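Local coordinates for ankyrin repeat family protein (Enterococcus faecalis, PDB 3HRA) that is of unknown function but folds as a stack of ankyrin repeats, a scaffold that in other proteins commonly mediates protein-protein recognition, at residues A[97-102]-A[128-133]. Sequence-based numbering, arbitrary orientation.
Sequences PDLNKH and DGREDI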
ATOM      1  N   PRO A  97      -6.556  -5.238   8.247  1.00  5.35           N
ATOM      2  CA  PRO A  97      -6.620  -3.938   7.560  1.00  5.25           C
ATOM      3  C   PRO A  97      -8.022  -3.358   7.603  1.00  9.72           C
ATOM      4  O   PRO A  97      -9.007  -4.101   7.521  1.00  8.20           O
ATOM      5  CB  PRO A  97      -6.253  -4.288   6.112  1.00 10.30           C
ATOM      6  CG  PRO A  97      -5.487  -5.596   6.210  1.00 14.36           C
ATOM      7  CD  PRO A  97      -6.104  -6.330   7.368  1.00  9.18           C
ATOM      8  N   ASP A  98      -8.106  -2.043   7.757  1.00  7.08           N
ATOM      9  CA  ASP A  98      -9.387  -1.328   7.752  1.00  5.50           C
ATOM     10  C   ASP A  98      -9.605  -0.758   6.358  1.00  5.83           C
ATOM     11  O   ASP A  98      -8.993   0.249   5.986  1.00 10.53           O
ATOM     12  CB  ASP A  98      -9.375  -0.188   8.793  1.00  6.76           C
ATOM     13  CG  ASP A  98     -10.725   0.555   8.897  1.00 12.34           C
ATOM     14  OD1 ASP A  98     -11.586   0.402   8.006  1.00 12.92           O
ATOM     15  OD2 ASP A  98     -10.909   1.318   9.876  1.00 15.15           O
ATOM     16  N   LEU A  99     -10.492  -1.368   5.585  1.00  7.43           N
ATOM     17  CA  LEU A  99     -10.662  -0.929   4.207  1.00  8.38           C
ATOM     18  C   LEU A  99     -11.563   0.307   4.037  1.00  8.10           C
ATOM     19  O   LEU A  99     -11.831   0.736   2.904  1.00 13.56           O
ATOM     20  CB  LEU A  99     -11.127  -2.089   3.319  1.00 12.90           C
ATOM     21  CG  LEU A  99     -10.280  -3.366   3.332  1.00 15.07           C
ATOM     22  CD1 LEU A  99     -10.703  -4.258   2.185  1.00 16.82           C
ATOM     23  CD2 LEU A  99      -8.804  -3.055   3.246  1.00 17.57           C
ATOM     24  N   ASN A 100     -12.025   0.889   5.141  1.00  8.28           N
ATOM     25  CA  ASN A 100     -12.713   2.177   5.071  1.00  7.62           C
ATOM     26  C   ASN A 100     -11.771   3.368   5.254  1.00 10.34           C
ATOM     27  O   ASN A 100     -12.201   4.532   5.186  1.00 13.10           O
ATOM     28  CB  ASN A 100     -13.870   2.264   6.068  1.00 12.12           C
ATOM     29  CG  ASN A 100     -14.995   1.322   5.732  1.00 13.70           C
ATOM     30  OD1 ASN A 100     -15.389   1.183   4.568  1.00 16.26           O
ATOM     31  ND2 ASN A 100     -15.522   0.657   6.753  1.00 21.79           N
ATOM     32  N   LYS A 101     -10.494   3.077   5.482  1.00  9.15           N
ATOM     33  CA  LYS A 101      -9.470   4.121   5.542  1.00  6.03           C
ATOM     34  C   LYS A 101      -8.728   4.244   4.206  1.00  7.52           C
ATOM     35  O   LYS A 101      -8.253   3.243   3.661  1.00 11.45           O
ATOM     36  CB  LYS A 101      -8.513   3.848   6.698  1.00  8.76           C
ATOM     37  CG  LYS A 101      -9.219   4.027   8.057  1.00 12.92           C
ATOM     38  CD  LYS A 101      -8.280   3.992   9.214  1.00 16.18           C
ATOM     39  CE  LYS A 101      -9.003   4.422  10.484  1.00 14.25           C
ATOM     40  NZ  LYS A 101      -8.133   4.323  11.692  1.00 18.82           N
ATOM     41  N   HIS A 102      -8.670   5.464   3.663  1.00  8.22           N
ATOM     42  CA  HIS A 102      -8.081   5.691   2.344  1.00  5.24           C
ATOM     43  C   HIS A 102      -6.940   6.704   2.417  1.00  4.88           C
ATOM     44  O   HIS A 102      -6.846   7.492   3.382  1.00  5.77           O
ATOM     45  CB  HIS A 102      -9.149   6.166   1.350  1.00  5.60           C
ATOM     46  CG  HIS A 102     -10.396   5.334   1.375  1.00 10.94           C
ATOM     47  ND1 HIS A 102     -10.417   4.007   1.003  1.00 14.51           N
ATOM     48  CD2 HIS A 102     -11.657   5.638   1.746  1.00  9.89           C
ATOM     49  CE1 HIS A 102     -11.637   3.527   1.154  1.00 11.08           C
ATOM     50  NE2 HIS A 102     -12.412   4.499   1.593  1.00 16.23           N
ATOM     51  N   ASP A 128      -4.609 -12.350  -0.940  1.00 21.32           N
ATOM     52  CA  ASP A 128      -5.096 -12.386   0.446  1.00 21.54           C
ATOM     53  C   ASP A 128      -5.336 -11.007   1.076  1.00 19.22           C
ATOM     54  O   ASP A 128      -5.101 -10.818   2.277  1.00 26.32           O
ATOM     55  CB  ASP A 128      -4.145 -13.202   1.343  1.00 27.43           C
ATOM     56  CG  ASP A 128      -4.270 -14.717   1.128  1.00 26.47           C
ATOM     57  OD1 ASP A 128      -5.405 -15.227   0.970  1.00 41.99           O
ATOM     58  OD2 ASP A 128      -3.220 -15.397   1.120  1.00 37.65           O
ATOM     59  N   GLY A 129      -5.851 -10.081   0.274  1.00 24.98           N
ATOM     60  CA  GLY A 129      -5.999  -8.697   0.683  1.00 25.05           C
ATOM     61  C   GLY A 129      -7.396  -8.158   0.969  1.00 21.64           C
ATOM     62  O   GLY A 129      -7.526  -7.248   1.796  1.00 42.46           O
ATOM     63  N   ARG A 130      -8.425  -8.681   0.299  1.00 22.97           N
ATOM     64  CA  ARG A 130      -9.799  -8.212   0.515  1.00 12.63           C
ATOM     65  C   ARG A 130     -10.079  -6.931  -0.272  1.00 11.31           C
ATOM     66  O   ARG A 130     -11.238  -6.533  -0.457  1.00 15.66           O
ATOM     67  CB  ARG A 130     -10.042  -7.987   2.014  1.00 20.32           C
ATOM     68  CG  ARG A 130     -11.498  -8.079   2.453  1.00 25.68           C
ATOM     69  CD  ARG A 130     -11.642  -7.611   3.896  1.00 22.52           C
ATOM     70  NE  ARG A 130     -10.622  -8.192   4.762  1.00 22.76           N
ATOM     71  CZ  ARG A 130     -10.166  -7.626   5.880  1.00 25.14           C
ATOM     72  NH1 ARG A 130     -10.627  -6.437   6.271  1.00 28.16           N
ATOM     73  NH2 ARG A 130      -9.231  -8.254   6.603  1.00 30.78           N
ATOM     74  N   GLU A 131      -9.007  -6.287  -0.729  1.00 11.09           N
ATOM     75  CA  GLU A 131      -9.102  -5.088  -1.562  1.00  9.28           C
ATOM     76  C   GLU A 131      -9.983  -5.354  -2.793  1.00 11.91           C
ATOM     77  O   GLU A 131      -9.870  -6.391  -3.429  1.00 13.73           O
ATOM     78  CB  GLU A 131      -7.705  -4.658  -2.023  1.00 11.86           C
ATOM     79  CG  GLU A 131      -6.703  -4.408  -0.885  1.00 16.57           C
ATOM     80  CD  GLU A 131      -6.913  -3.072  -0.216  1.00 20.13           C
ATOM     81  OE1 GLU A 131      -7.730  -2.290  -0.742  1.00 30.53           O
ATOM     82  OE2 GLU A 131      -6.279  -2.804   0.838  1.00 19.88           O
ATOM     83  N   ASP A 132     -10.873  -4.417  -3.107  1.00  9.72           N
ATOM     84  CA  ASP A 132     -11.714  -4.497  -4.296  1.00  9.51           C
ATOM     85  C   ASP A 132     -10.860  -4.109  -5.506  1.00  6.79           C
ATOM     86  O   ASP A 132     -10.331  -3.004  -5.569  1.00  7.66           O
ATOM     87  CB  ASP A 132     -12.882  -3.523  -4.115  1.00 13.51           C
ATOM     88  CG  ASP A 132     -13.792  -3.433  -5.328  1.00 16.64           C
ATOM     89  OD1 ASP A 132     -13.578  -4.155  -6.331  1.00 17.33           O
ATOM     90  OD2 ASP A 132     -14.734  -2.604  -5.263  1.00 24.58           O
ATOM     91  N   ILE A 133     -10.693  -5.028  -6.452  1.00  7.03           N
ATOM     92  CA  ILE A 133      -9.846  -4.764  -7.611  1.00  6.09           C
ATOM     93  C   ILE A 133     -10.387  -3.595  -8.442  1.00  6.84           C
ATOM     94  O   ILE A 133      -9.651  -2.951  -9.198  1.00  7.77           O
ATOM     95  CB  ILE A 133      -9.691  -6.051  -8.463  1.00  7.25           C
ATOM     96  CG1 ILE A 133      -8.568  -5.929  -9.493  1.00  5.91           C
ATOM     97  CG2 ILE A 133     -11.017  -6.440  -9.133  1.00  7.08           C
ATOM     98  CD1 ILE A 133      -8.177  -7.288 -10.065  1.00  9.79           C
TER
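Arg130 lays its side chain along Leu99 and finishes at the carbonyl of Pro97. Its CB, 3.8 Å from Leu99 CD1, begins a run of contacts with that one methyl, which CG and CD continue at nearly the same distance. An arginine suits this place because its aliphatic stem can lie against a leucine while its charged end reaches a polar group. The stem leaves anti to the backbone N (chi1 -155°) and bends at chi3 (-46°), bringing the guanidinium up to Pro97. There NH1 gives a weak hydrogen bond to Pro97 O, 3.1 Å long and bent at the hydrogen. NH2 reaches the ring carbon Pro97 CD at 3.8 Å.

The branched end of Leu99 lets its two methyls serve different partners. CD1 also approaches the backbone O of Arg130, and CD2 comes within 3.5 Å of Glu131 OE2. That carboxylate oxygen is already hydrogen-bonded to Tyr76, so its polar demand is met beside an apolar neighbour. The backbone that presents Leu99 is a type I turn from Asp98 to Lys101, reinforced by an Asx turn: the short Asp98 side chain suits it, OD1 accepting from Asn100 N at 2.9 Å.

Arg130, with positive phi, is where the chain leaves helical geometry after helix 119-128. The contact joins the loops that follow helices 85-94 and 119-128, the second helices of successive helix pairs, as in the side-by-side stacking of ankyrin repeats.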